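Local atomic coordinates of extracellular ligand-binding receptor (Rhodopseudomonas palustris, PDB entry 4F06), a protein that binds p-hydroxybenzoate and probably serves as the solute-binding protein of an ABC transporter for aromatic acids derived from lignin. Residues Tyr80-Ala85 / Ser107-Lys112; Lys137-Val142 / Lys161-Glu166; Pro185-Ile190 / Val212-Asp217. All coordinates share one frame; numbering follows the deposited sequence.

Contact 1 of 3, residues Tyr80-Ala85 / Ser107-Lys112; sequences YFTPNA and SSITEK. With PHB (p-hydroxybenzoic acid), chain B.
Thr82 and Ile109 meet where the first turn of helix 82-88 faces the 3-10 segment 107-111. The delta methyl of Ile109 does the touching. Its CD1 comes within 3.8 Å of Thr82 OG1 and 4.1 Å of Ala85 CB. No hydrogen bond joins the two segments; the Ile109 methyl simply lies beside Thr82 and Ala85. Tyr80, Phe81 and Thr82 all line the p-hydroxybenzoic acid (PHB) pocket. The hydroxyl of Thr82 serves the ligand: with OG1 anti to its carbonyl carbon (chi1 -77°), it donates to PHB O1' at 2.6 Å. The same OG1 is also bonded to Thr106 OG1. The second carboxylate oxygen, O2', takes the backbone N of Thr82 at 2.8 Å in a nearly straight bond (167°). That oxygen also lies at the edge of the Phe81 ring, near its plane. Tyr80 flanks the ligand ring. Its CG stands anti to the backbone N (chi1 -167°), and one ring face looks at the C5-C6 side of PHB, with CZ 3.6 Å from C5. Tyr80 CD2 in turn lies over the centre of the Phe81 ring. The Tyr80 hydroxyl bonds to Ala204 O. At this position an alanine would probably leave one side of the ligand ring uncovered and Ala204 O without its hydroxyl partner. PHB is held further by Ala105, Tyr149, Ala204 and Asp232. Phe81 is the N-cap residue, so the carboxylate sits at a helix start, where the helix dipole and the Thr82 N-H would probably favour a negative charge.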
ATOM      1  N   TYR A  80       0.201   4.932  -7.513  1.00  5.82           N
ATOM      2  CA  TYR A  80       0.907   4.954  -6.245  1.00  5.79           C
ATOM      3  C   TYR A  80       0.302   6.001  -5.269  1.00  5.04           C
ATOM      4  O   TYR A  80       0.037   5.691  -4.096  1.00  5.53           O
ATOM      5  CB  TYR A  80       2.391   5.254  -6.477  1.00  6.79           C
ATOM      6  CG  TYR A  80       3.250   4.999  -5.263  1.00  5.78           C
ATOM      7  CD1 TYR A  80       3.346   3.708  -4.726  1.00  6.07           C
ATOM      8  CD2 TYR A  80       3.953   6.045  -4.640  1.00  5.88           C
ATOM      9  CE1 TYR A  80       4.115   3.468  -3.585  1.00  6.80           C
ATOM     10  CE2 TYR A  80       4.766   5.816  -3.521  1.00  6.05           C
ATOM     11  CZ  TYR A  80       4.826   4.530  -2.995  1.00  6.15           C
ATOM     12  OH  TYR A  80       5.560   4.222  -1.861  1.00  7.19           O
ATOM     13  N   PHE A  81       0.109   7.239  -5.759  1.00  5.46           N
ATOM     14  CA  PHE A  81      -0.310   8.326  -4.887  1.00  5.54           C
ATOM     15  C   PHE A  81      -1.819   8.574  -4.916  1.00  5.46           C
ATOM     16  O   PHE A  81      -2.425   8.652  -6.000  1.00  6.52           O
ATOM     17  CB  PHE A  81       0.423   9.622  -5.280  1.00  6.39           C
ATOM     18  CG  PHE A  81       1.924   9.596  -4.994  1.00  5.45           C
ATOM     19  CD1 PHE A  81       2.357   9.639  -3.672  1.00  6.79           C
ATOM     20  CD2 PHE A  81       2.854   9.556  -6.020  1.00  5.74           C
ATOM     21  CE1 PHE A  81       3.710   9.638  -3.374  1.00  7.59           C
ATOM     22  CE2 PHE A  81       4.216   9.561  -5.717  1.00  6.38           C
ATOM     23  CZ  PHE A  81       4.651   9.618  -4.389  1.00  7.73           C
ATOM     24  N   THR A  82      -2.339   8.827  -3.739  1.00  5.24           N
ATOM     25  CA  THR A  82      -3.767   9.180  -3.625  1.00  5.74           C
ATOM     26  C   THR A  82      -4.234  10.284  -4.587  1.00  6.10           C
ATOM     27  O   THR A  82      -5.228  10.095  -5.259  1.00  6.41           O
ATOM     28  CB  THR A  82      -4.108   9.517  -2.162  1.00  5.31           C
ATOM     29  OG1 THR A  82      -4.214   8.324  -1.401  1.00  6.29           O
ATOM     30  CG2 THR A  82      -5.429  10.277  -2.030  1.00  6.44           C
ATOM     31  N   PRO A  83      -3.563  11.453  -4.638  1.00  6.24           N
ATOM     32  CA  PRO A  83      -4.060  12.525  -5.516  1.00  6.82           C
ATOM     33  C   PRO A  83      -4.107  12.124  -6.971  1.00  6.78           C
ATOM     34  O   PRO A  83      -4.905  12.642  -7.742  1.00  7.43           O
ATOM     35  CB  PRO A  83      -3.096  13.716  -5.245  1.00  8.11           C
ATOM     36  CG  PRO A  83      -1.903  13.086  -4.541  1.00  8.91           C
ATOM     37  CD  PRO A  83      -2.506  11.959  -3.738  1.00  6.68           C
ATOM     38  N   ASN A  84      -3.226  11.233  -7.380  1.00  6.52           N
ATOM     39  CA  ASN A  84      -3.242  10.748  -8.759  1.00  6.30           C
ATOM     40  C   ASN A  84      -4.404   9.823  -9.018  1.00  6.73           C
ATOM     41  O   ASN A  84      -5.113   9.964 -10.029  1.00  7.55           O
ATOM     42  CB  ASN A  84      -1.894  10.106  -9.097  1.00  7.06           C
ATOM     43  CG  ASN A  84      -0.759  11.114  -9.051  1.00  6.87           C
ATOM     44  OD1 ASN A  84      -0.967  12.346  -9.247  1.00  8.53           O
ATOM     45  ND2 ASN A  84       0.472  10.618  -8.870  1.00  7.23           N
ATOM     46  N   ALA A  85      -4.684   8.916  -8.075  1.00  6.42           N
ATOM     47  CA  ALA A  85      -5.877   8.073  -8.192  1.00  6.59           C
ATOM     48  C   ALA A  85      -7.157   8.923  -8.183  1.00  6.25           C
ATOM     49  O   ALA A  85      -8.100   8.649  -8.947  1.00  7.72           O
ATOM     50  CB  ALA A  85      -5.947   7.083  -7.056  1.00  7.57           C
ATOM     51  N   SER A 107      -9.126   6.036   2.154  1.00  5.96           N
ATOM     52  CA  SER A 107     -10.362   5.218   2.160  1.00  6.50           C
ATOM     53  C   SER A 107     -11.345   5.657   1.090  1.00  6.94           C
ATOM     54  O   SER A 107     -11.920   4.813   0.410  1.00  7.30           O
ATOM     55  CB  SER A 107     -11.051   5.283   3.533  1.00  7.09           C
ATOM     56  OG  SER A 107     -10.348   4.542   4.505  1.00  7.41           O
ATOM     57  N   SER A 108     -11.572   6.960   0.939  1.00  6.99           N
ATOM     58  CA  SER A 108     -12.632   7.437   0.065  1.00  7.12           C
ATOM     59  C   SER A 108     -12.380   7.205  -1.418  1.00  6.55           C
ATOM     60  O   SER A 108     -13.293   7.434  -2.210  1.00  7.55           O
ATOM     61  CB  SER A 108     -12.907   8.919   0.295  1.00  8.19           C
ATOM     62  OG  SER A 108     -11.743   9.660  -0.052  1.00  9.45           O
ATOM     63  N   ILE A 109     -11.184   6.764  -1.831  1.00  6.25           N
ATOM     64  CA  ILE A 109     -10.941   6.581  -3.270  1.00  6.57           C
ATOM     65  C   ILE A 109     -12.005   5.656  -3.866  1.00  6.37           C
ATOM     66  O   ILE A 109     -12.479   5.895  -4.969  1.00  6.83           O
ATOM     67  CB  ILE A 109      -9.531   6.041  -3.504  1.00  6.48           C
ATOM     68  CG1 ILE A 109      -8.479   7.106  -3.141  1.00  7.30           C
ATOM     69  CG2 ILE A 109      -9.372   5.576  -4.960  1.00  8.09           C
ATOM     70  CD1 ILE A 109      -7.045   6.596  -3.169  1.00  7.73           C
ATOM     71  N   THR A 110     -12.364   4.555  -3.193  1.00  6.41           N
ATOM     72  CA  THR A 110     -13.322   3.601  -3.785  1.00  6.79           C
ATOM     73  C   THR A 110     -14.714   4.220  -3.951  1.00  6.58           C
ATOM     74  O   THR A 110     -15.474   3.727  -4.774  1.00  8.36           O
ATOM     75  CB  THR A 110     -13.397   2.294  -2.966  1.00  7.97           C
ATOM     76  OG1 THR A 110     -13.683   2.642  -1.599  1.00  9.10           O
ATOM     77  CG2 THR A 110     -12.113   1.489  -3.033  1.00  8.58           C
ATOM     78  N   GLU A 111     -15.014   5.268  -3.192  1.00  6.68           N
ATOM     79  CA  GLU A 111     -16.317   5.920  -3.297  1.00  7.60           C
ATOM     80  C   GLU A 111     -16.406   6.834  -4.511  1.00  7.78           C
ATOM     81  O   GLU A 111     -17.489   7.346  -4.803  1.00 10.94           O
ATOM     82  CB  GLU A 111     -16.637   6.744  -2.025  1.00  9.06           C
ATOM     83  CG  GLU A 111     -16.720   5.870  -0.771  1.00 11.98           C
ATOM     84  CD  GLU A 111     -16.922   6.767   0.440  1.00 15.04           C
ATOM     85  OE1 GLU A 111     -16.015   7.613   0.751  1.00 17.46           O
ATOM     86  OE2 GLU A 111     -17.964   6.630   1.087  1.00 22.44           O
ATOM     87  N   LYS A 112     -15.300   7.048  -5.225  1.00  6.40           N
ATOM     88  CA  LYS A 112     -15.303   8.044  -6.305  1.00  7.15           C
ATOM     89  C   LYS A 112     -15.688   7.454  -7.677  1.00  8.48           C
ATOM     90  O   LYS A 112     -15.820   8.201  -8.651  1.00  9.63           O
ATOM     91  CB  LYS A 112     -13.897   8.687  -6.446  1.00  8.03           C
ATOM     92  CG  LYS A 112     -13.399   9.321  -5.163  1.00  9.13           C
ATOM     93  CD  LYS A 112     -14.321  10.402  -4.640  1.00 11.39           C
ATOM     94  CE  LYS A 112     -13.711  11.009  -3.389  1.00 14.81           C
ATOM     95  NZ  LYS A 112     -14.539  12.107  -2.839  1.00 22.31           N
TER
HETATM   96  C1' PHB B 401      -0.899   7.226  -1.063  1.00  5.03           C
HETATM   97  O1' PHB B 401      -2.070   6.854  -0.910  1.00  5.40           O
HETATM   98  O2' PHB B 401      -0.595   8.341  -1.610  1.00  5.57           O
HETATM   99  C1  PHB B 401       0.189   6.349  -0.528  1.00  5.47           C
HETATM  100  C2  PHB B 401      -0.075   5.460   0.533  1.00  5.23           C
HETATM  101  C3  PHB B 401       0.934   4.690   1.061  1.00  5.87           C
HETATM  102  C4  PHB B 401       2.223   4.805   0.584  1.00  5.78           C
HETATM  103  C5  PHB B 401       2.503   5.676  -0.448  1.00  6.07           C
HETATM  104  C6  PHB B 401       1.504   6.465  -1.005  1.00  6.13           C
HETATM  105  O4  PHB B 401       3.254   4.108   1.102  1.00  6.32           O

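Contact 2 of 3, residues Lys137-Val142 / Lys161-Glu166; sequences KGATKV and KTFEAE
This is an apolar contact between a helix and the start of a strand: the ring of Phe163, near the end of helix 150-165, packs against Ala139 and Val142 at the entry to strand 141-147. Phe163 carries the helix side alone. Its CG is anti to the backbone N (chi1 -169°), which sends the ring out from the helix to the strand. The far end of the ring does the touching. CE2 lies 3.5 Å from Val142 CG2, the closest approach of the two side chains, and CZ lies 3.7 Å from the same methyl. The approach of CG2 to the ring is oblique. Val142 turns this branch to the helix by holding CG2 anti to its carbonyl carbon. Ala139 meets the ring tip twice. Its CB stands 4.0 Å from Phe163 CZ, and its carbonyl O lies at the ring edge, near the plane, 3.6 Å from CZ. The beta-alpha-beta unit of strand 141-147, helix 150-165 and strand 169-176 belongs to the second alpha/beta lobe of this periplasmic binding protein of the leucine-binding family. The contact ties the last turn of the connecting helix back to the beginning of the first strand. Thr140 turns its CB away, and its OG1 bonds to Asp196. The carbonyl O of Thr140 still comes within 4.0 Å of Phe163 CE2. The ring is also met by Phe159 of its own helix, and Ala131 and Ala134 of helix 123-136 touch it as well. On the sheet side, Ala139 and Val142 touch Met197, while Val142 pairs by backbone bonds with strand 169-176.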
ATOM      1  N   LYS A 137       1.086  -2.295  24.216  1.00 12.59           N
ATOM      2  CA  LYS A 137       2.510  -2.144  24.530  1.00 15.66           C
ATOM      3  C   LYS A 137       2.767  -1.129  25.650  1.00 17.26           C
ATOM      4  O   LYS A 137       3.914  -0.852  25.981  1.00 23.34           O
ATOM      5  CB  LYS A 137       3.360  -1.767  23.284  1.00 18.58           C
ATOM      6  CG  LYS A 137       3.366  -2.783  22.138  1.00 24.51           C
ATOM      7  CD  LYS A 137       4.053  -4.082  22.485  1.00 34.49           C
ATOM      8  CE  LYS A 137       5.424  -4.150  21.841  1.00 43.02           C
ATOM      9  NZ  LYS A 137       6.251  -5.213  22.480  1.00 57.53           N
ATOM     10  N   GLY A 138       1.710  -0.541  26.200  1.00 14.79           N
ATOM     11  CA  GLY A 138       1.849   0.331  27.358  1.00 17.58           C
ATOM     12  C   GLY A 138       2.017   1.801  27.030  1.00 15.46           C
ATOM     13  O   GLY A 138       2.302   2.575  27.924  1.00 17.49           O
ATOM     14  N   ALA A 139       1.788   2.218  25.780  1.00 13.09           N
ATOM     15  CA  ALA A 139       1.919   3.644  25.472  1.00 12.79           C
ATOM     16  C   ALA A 139       0.851   4.420  26.183  1.00 12.93           C
ATOM     17  O   ALA A 139      -0.291   3.952  26.313  1.00 15.57           O
ATOM     18  CB  ALA A 139       1.803   3.891  23.971  1.00 13.21           C
ATOM     19  N   THR A 140       1.205   5.610  26.637  1.00 15.15           N
ATOM     20  CA  THR A 140       0.178   6.445  27.239  1.00 17.57           C
ATOM     21  C   THR A 140       0.056   7.807  26.602  1.00 16.31           C
ATOM     22  O   THR A 140      -1.074   8.314  26.513  1.00 15.96           O
ATOM     23  CB  THR A 140       0.412   6.644  28.731  1.00 23.09           C
ATOM     24  OG1 THR A 140       1.729   7.139  28.905  1.00 25.16           O
ATOM     25  CG2 THR A 140       0.319   5.325  29.443  1.00 27.39           C
ATOM     26  N   LYS A 141       1.185   8.394  26.167  1.00 13.70           N
ATOM     27  CA  LYS A 141       1.160   9.679  25.473  1.00 11.99           C
ATOM     28  C   LYS A 141       1.863   9.533  24.117  1.00 10.42           C
ATOM     29  O   LYS A 141       3.054   9.221  24.056  1.00 12.82           O
ATOM     30  CB  LYS A 141       1.865  10.734  26.319  1.00 13.84           C
ATOM     31  CG  LYS A 141       1.132  11.022  27.633  1.00 17.74           C
ATOM     32  CD  LYS A 141       1.815  12.183  28.368  1.00 24.53           C
ATOM     33  CE  LYS A 141       1.313  12.347  29.796  1.00 34.32           C
ATOM     34  NZ  LYS A 141      -0.161  12.296  29.953  1.00 46.23           N
ATOM     35  N   VAL A 142       1.116   9.739  23.034  1.00  9.99           N
ATOM     36  CA  VAL A 142       1.638   9.529  21.688  1.00  9.91           C
ATOM     37  C   VAL A 142       1.755  10.847  20.937  1.00  8.70           C
ATOM     38  O   VAL A 142       0.863  11.710  21.042  1.00 10.09           O
ATOM     39  CB  VAL A 142       0.730   8.544  20.915  1.00  9.72           C
ATOM     40  CG1 VAL A 142       1.048   8.541  19.414  1.00 10.57           C
ATOM     41  CG2 VAL A 142       0.912   7.125  21.468  1.00 11.11           C
ATOM     42  N   LYS A 161      -8.728   8.428  16.927  0.50  9.33           N
ATOM     43  CA  LYS A 161     -10.020   7.904  17.363  0.50 10.60           C
ATOM     44  C   LYS A 161      -9.846   6.587  18.111  0.50 10.46           C
ATOM     45  O   LYS A 161     -10.480   6.349  19.159  0.50 11.85           O
ATOM     46  CB  LYS A 161     -10.952   7.731  16.154  0.50 11.29           C
ATOM     47  CG  LYS A 161     -11.510   9.044  15.624  0.50 13.00           C
ATOM     48  CD  LYS A 161     -12.540   8.881  14.529  0.50 16.89           C
ATOM     49  CE  LYS A 161     -13.035  10.248  14.080  0.50 18.04           C
ATOM     50  NZ  LYS A 161     -14.126  10.047  13.087  0.50 28.96           N
ATOM     51  N   THR A 162      -8.978   5.720  17.588  1.00  9.82           N
ATOM     52  CA  THR A 162      -8.864   4.360  18.171  1.00  9.14           C
ATOM     53  C   THR A 162      -8.086   4.407  19.483  1.00  8.33           C
ATOM     54  O   THR A 162      -8.505   3.835  20.483  1.00  9.75           O
ATOM     55  CB  THR A 162      -8.171   3.415  17.166  1.00  9.89           C
ATOM     56  OG1 THR A 162      -8.850   3.471  15.905  1.00 12.32           O
ATOM     57  CG2 THR A 162      -8.102   1.989  17.662  1.00 11.04           C
ATOM     58  N   PHE A 163      -6.952   5.108  19.478  1.00  9.10           N
ATOM     59  CA  PHE A 163      -6.117   5.200  20.690  1.00  9.21           C
ATOM     60  C   PHE A 163      -6.848   5.917  21.837  1.00  9.81           C
ATOM     61  O   PHE A 163      -6.793   5.488  22.987  1.00 10.55           O
ATOM     62  CB  PHE A 163      -4.762   5.864  20.349  1.00 10.22           C
ATOM     63  CG  PHE A 163      -3.749   5.772  21.468  1.00  9.62           C
ATOM     64  CD1 PHE A 163      -3.294   4.531  21.920  1.00 11.48           C
ATOM     65  CD2 PHE A 163      -3.173   6.950  22.002  1.00  9.53           C
ATOM     66  CE1 PHE A 163      -2.329   4.470  22.927  1.00 11.34           C
ATOM     67  CE2 PHE A 163      -2.187   6.878  22.978  1.00 10.55           C
ATOM     68  CZ  PHE A 163      -1.777   5.637  23.450  1.00 11.30           C
ATOM     69  N   GLU A 164      -7.544   7.008  21.504  1.00  9.28           N
ATOM     70  CA  GLU A 164      -8.268   7.735  22.554  1.00 11.31           C
ATOM     71  C   GLU A 164      -9.440   6.894  23.066  1.00 10.58           C
ATOM     72  O   GLU A 164      -9.728   6.940  24.269  1.00 13.42           O
ATOM     73  CB  GLU A 164      -8.716   9.132  22.058  1.00 11.07           C
ATOM     74  CG  GLU A 164      -7.493  10.025  21.782  1.00 12.71           C
ATOM     75  CD  GLU A 164      -7.816  11.301  21.059  1.00 17.47           C
ATOM     76  OE1 GLU A 164      -8.989  11.710  21.050  1.00 24.02           O
ATOM     77  OE2 GLU A 164      -6.885  11.911  20.453  1.00 20.83           O
ATOM     78  N   ALA A 165     -10.077   6.060  22.239  1.00 11.77           N
ATOM     79  CA  ALA A 165     -11.165   5.241  22.749  1.00 11.99           C
ATOM     80  C   ALA A 165     -10.629   4.173  23.737  1.00 13.42           C
ATOM     81  O   ALA A 165     -11.382   3.682  24.567  1.00 15.65           O
ATOM     82  CB  ALA A 165     -11.884   4.581  21.594  1.00 13.67           C
ATOM     83  N   GLU A 166      -9.349   3.816  23.575  0.50 12.48           N
ATOM     84  CA  GLU A 166      -8.623   2.888  24.453  0.50 14.76           C
ATOM     85  C   GLU A 166      -8.106   3.591  25.743  0.50 13.85           C
ATOM     86  O   GLU A 166      -7.478   2.952  26.595  0.50 16.61           O
ATOM     87  CB  GLU A 166      -7.418   2.286  23.695  0.50 15.29           C
ATOM     88  CG  GLU A 166      -7.724   1.370  22.511  0.50 15.67           C
ATOM     89  CD  GLU A 166      -7.999  -0.084  22.887  0.50 20.17           C
ATOM     90  OE1 GLU A 166      -7.435  -0.600  23.877  0.50 26.53           O
ATOM     91  OE2 GLU A 166      -8.790  -0.722  22.174  0.50 18.63           O
TER

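Contact 3 of 3, residues Pro185-Ile190 / Val212-Asp217; sequences PIMQRI and VKAYID
The 2.8 Å bond from Asp217 N to Lys213 O is the shortest backbone hydrogen bond within the two segments, and it belongs to the helical turn that presents Ala214 and Tyr215 to Met187. Across the contact itself no hydrogen bond forms. Met187, deposited as selenomethionine, reaches over from helix 184-193. Its CG is anti to the carbonyl carbon (chi1 -59°), and the chain bends at chi2 (-55°), which lays the SE-CE end along the backbone of the partner helix. Three of its atoms share the work. CG lies 3.8 Å from Ala214 O. SE sits 3.8 Å from Tyr215 CA. The terminal CE is 3.7 Å from Tyr215 N and also 4.0 Å from Ala214 CB. Ala214, with its small side chain, lets Met187 come up to the main chain. The closest contacts of Met187 are thus to main-chain atoms, with the two CB atoms slightly farther. Tyr215 offers its CB, 4.0 Å from Met187 CE, while its ring leads off from the contact and its OH bonds to Val225 O. The contact joins two neighbouring helices of one alpha/beta lobe. Ile190 and Tyr215 both touch Ile198 of strand 197-201, Arg189 touches Val174 of strand 169-176, and Val212 touches Ile242 of helix 239-242.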
ATOM      1  N   PRO A 185      14.001  19.299  13.147  1.00 13.43           N
ATOM      2  CA  PRO A 185      13.112  20.130  13.960  1.00 14.21           C
ATOM      3  C   PRO A 185      11.880  19.376  14.463  1.00 12.16           C
ATOM      4  O   PRO A 185      11.448  19.589  15.614  1.00 14.61           O
ATOM      5  CB  PRO A 185      12.761  21.280  13.012  1.00 15.84           C
ATOM      6  CG  PRO A 185      13.989  21.417  12.160  1.00 18.12           C
ATOM      7  CD  PRO A 185      14.396  19.987  11.889  1.00 15.62           C
ATOM      8  N   ILE A 186      11.314  18.487  13.644  0.50 13.05           N
ATOM      9  CA  ILE A 186      10.188  17.666  14.095  0.50 13.35           C
ATOM     10  C   ILE A 186      10.596  16.777  15.257  0.50 11.54           C
ATOM     11  O   ILE A 186       9.851  16.636  16.238  0.50 12.13           O
ATOM     12  CB  ILE A 186       9.608  16.807  12.962  0.50 16.96           C
ATOM     13  CG1 ILE A 186       9.145  17.725  11.849  0.50 21.06           C
ATOM     14  CG2 ILE A 186       8.417  16.002  13.449  0.50 21.99           C
ATOM     15  CD1 ILE A 186       8.356  18.895  12.377  0.50 28.76           C
HETATM   16  N   MSE A 187      11.784  16.172  15.172  1.00 10.16           N
HETATM   17  CA  MSE A 187      12.249  15.332  16.288  1.00 10.36           C
HETATM   18  C   MSE A 187      12.397  16.112  17.568  1.00 11.18           C
HETATM   19  O   MSE A 187      12.067  15.592  18.628  1.00 13.39           O
HETATM   20  CB  MSE A 187      13.525  14.558  15.915  1.00 11.66           C
HETATM   21  CG  MSE A 187      13.426  13.638  14.735  1.00 11.14           C
HETATM   22 SE   MSE A 187      11.967  12.346  14.900  0.75 12.31          SE
HETATM   23  CE  MSE A 187      11.839  12.034  13.055  1.00 12.20           C
ATOM     24  N   GLN A 188      12.882  17.349  17.473  1.00 12.39           N
ATOM     25  CA  GLN A 188      13.017  18.189  18.658  1.00 14.53           C
ATOM     26  C   GLN A 188      11.641  18.488  19.247  1.00 13.88           C
ATOM     27  O   GLN A 188      11.486  18.501  20.464  1.00 16.72           O
ATOM     28  CB  GLN A 188      13.749  19.494  18.328  1.00 16.93           C
ATOM     29  CG  GLN A 188      13.998  20.368  19.560  1.00 24.50           C
ATOM     30  CD  GLN A 188      14.862  19.647  20.589  1.00 31.84           C
ATOM     31  OE1 GLN A 188      15.920  19.068  20.252  1.00 33.66           O
ATOM     32  NE2 GLN A 188      14.420  19.665  21.847  1.00 34.40           N
ATOM     33  N   ARG A 189      10.655  18.752  18.391  1.00 14.12           N
ATOM     34  CA  ARG A 189       9.300  19.033  18.853  1.00 14.88           C
ATOM     35  C   ARG A 189       8.732  17.789  19.564  1.00 14.44           C
ATOM     36  O   ARG A 189       8.124  17.898  20.636  1.00 18.21           O
ATOM     37  CB  ARG A 189       8.421  19.437  17.670  1.00 18.34           C
ATOM     38  CG  ARG A 189       8.685  20.869  17.200  1.00 22.81           C
ATOM     39  CD  ARG A 189       8.007  21.180  15.879  1.00 28.03           C
ATOM     40  NE  ARG A 189       6.549  21.156  15.997  1.00 30.34           N
ATOM     41  CZ  ARG A 189       5.714  21.204  14.963  1.00 35.09           C
ATOM     42  NH1 ARG A 189       6.179  21.249  13.714  1.00 48.52           N
ATOM     43  NH2 ARG A 189       4.413  21.183  15.178  1.00 38.80           N
ATOM     44  N   ILE A 190       8.973  16.604  18.992  1.00 12.28           N
ATOM     45  CA  ILE A 190       8.541  15.362  19.627  1.00 12.41           C
ATOM     46  C   ILE A 190       9.221  15.153  20.982  1.00 14.62           C
ATOM     47  O   ILE A 190       8.531  14.799  21.967  1.00 16.12           O
ATOM     48  CB  ILE A 190       8.728  14.177  18.680  1.00 11.16           C
ATOM     49  CG1 ILE A 190       7.764  14.335  17.498  1.00 12.37           C
ATOM     50  CG2 ILE A 190       8.479  12.872  19.444  1.00 12.95           C
ATOM     51  CD1 ILE A 190       8.007  13.370  16.337  1.00 14.40           C
ATOM     52  N   VAL A 212      13.020   8.032   9.531  1.00  7.89           N
ATOM     53  CA  VAL A 212      13.567   7.011  10.443  1.00  7.87           C
ATOM     54  C   VAL A 212      15.014   7.355  10.823  1.00  8.41           C
ATOM     55  O   VAL A 212      15.412   7.209  11.984  1.00  9.04           O
ATOM     56  CB  VAL A 212      13.427   5.608   9.844  1.00  8.67           C
ATOM     57  CG1 VAL A 212      14.183   4.563  10.682  1.00 10.52           C
ATOM     58  CG2 VAL A 212      11.937   5.249   9.773  1.00  9.52           C
ATOM     59  N   LYS A 213      15.811   7.766   9.823  1.00  8.07           N
ATOM     60  CA  LYS A 213      17.188   8.105  10.139  1.00 10.17           C
ATOM     61  C   LYS A 213      17.249   9.264  11.119  1.00  9.41           C
ATOM     62  O   LYS A 213      18.095   9.263  12.005  1.00  9.99           O
ATOM     63  CB  LYS A 213      17.933   8.422   8.859  1.00 11.79           C
ATOM     64  CG  LYS A 213      18.328   7.183   8.088  1.00 13.44           C
ATOM     65  CD  LYS A 213      19.089   7.548   6.822  1.00 19.82           C
ATOM     66  CE  LYS A 213      19.753   6.346   6.139  1.00 19.27           C
ATOM     67  NZ  LYS A 213      20.995   5.872   6.840  1.00 18.19           N
ATOM     68  N   ALA A 214      16.380  10.271  11.001  1.00  8.80           N
ATOM     69  CA  ALA A 214      16.369  11.380  11.950  1.00  7.97           C
ATOM     70  C   ALA A 214      15.937  10.936  13.339  1.00  7.59           C
ATOM     71  O   ALA A 214      16.450  11.452  14.339  1.00  9.49           O
ATOM     72  CB  ALA A 214      15.463  12.482  11.440  1.00  9.40           C
ATOM     73  N   TYR A 215      14.951  10.033  13.408  1.00  8.13           N
ATOM     74  CA  TYR A 215      14.461   9.490  14.703  1.00  8.14           C
ATOM     75  C   TYR A 215      15.635   8.819  15.458  1.00  8.65           C
ATOM     76  O   TYR A 215      15.819   9.006  16.676  1.00  9.86           O
ATOM     77  CB  TYR A 215      13.298   8.528  14.390  1.00  8.79           C
ATOM     78  CG  TYR A 215      12.962   7.531  15.443  1.00  8.24           C
ATOM     79  CD1 TYR A 215      12.356   7.929  16.629  1.00  9.14           C
ATOM     80  CD2 TYR A 215      13.203   6.190  15.227  1.00  9.47           C
ATOM     81  CE1 TYR A 215      12.038   7.019  17.636  1.00 10.11           C
ATOM     82  CE2 TYR A 215      12.856   5.230  16.203  1.00 10.07           C
ATOM     83  CZ  TYR A 215      12.274   5.649  17.403  1.00  9.02           C
ATOM     84  OH  TYR A 215      11.981   4.698  18.346  1.00 10.48           O
ATOM     85  N   ILE A 216      16.429   8.036  14.729  1.00  8.26           N
ATOM     86  CA  ILE A 216      17.582   7.361  15.331  1.00  8.74           C
ATOM     87  C   ILE A 216      18.701   8.366  15.628  1.00  9.35           C
ATOM     88  O   ILE A 216      19.250   8.387  16.745  1.00  9.77           O
ATOM     89  CB  ILE A 216      18.107   6.277  14.384  1.00  8.81           C
ATOM     90  CG1 ILE A 216      17.069   5.165  14.196  1.00 10.04           C
ATOM     91  CG2 ILE A 216      19.451   5.728  14.877  1.00 12.24           C
ATOM     92  CD1 ILE A 216      17.362   4.300  12.990  1.00 11.06           C
ATOM     93  N   ASP A 217      19.033   9.211  14.648  1.00  8.87           N
ATOM     94  CA  ASP A 217      20.255  10.026  14.771  1.00 10.61           C
ATOM     95  C   ASP A 217      20.111  11.170  15.771  1.00 10.86           C
ATOM     96  O   ASP A 217      21.108  11.671  16.247  1.00 13.74           O
ATOM     97  CB  ASP A 217      20.698  10.557  13.403  1.00 11.52           C
ATOM     98  CG  ASP A 217      21.177   9.457  12.456  1.00 13.08           C
ATOM     99  OD1 ASP A 217      21.372   8.297  12.858  1.00 14.05           O
ATOM    100  OD2 ASP A 217      21.316   9.754  11.246  1.00 16.37           O
TER

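In the fold
From the N terminus the contacts follow one another in series, and none nests in or crosses another. Contact 1 comes first and closes a loop that includes strand 99-101, in the lobe built on the six-stranded sheet. Contact 2 closes a strand-helix loop in the second lobe. Contact 3 then closes a helix-strand-helix loop through strand 197-201, the direct neighbour of strand 141-147 in the same sheet. Contacts 2 and 3 have centres 21 Å apart, with nearest atoms about 7 Å apart. Contact 1 lies 28 and 30 Å from them, centre to centre. It borders the ligand cleft; the other two lie in the second lobe, joining strand to helix and helix to helix.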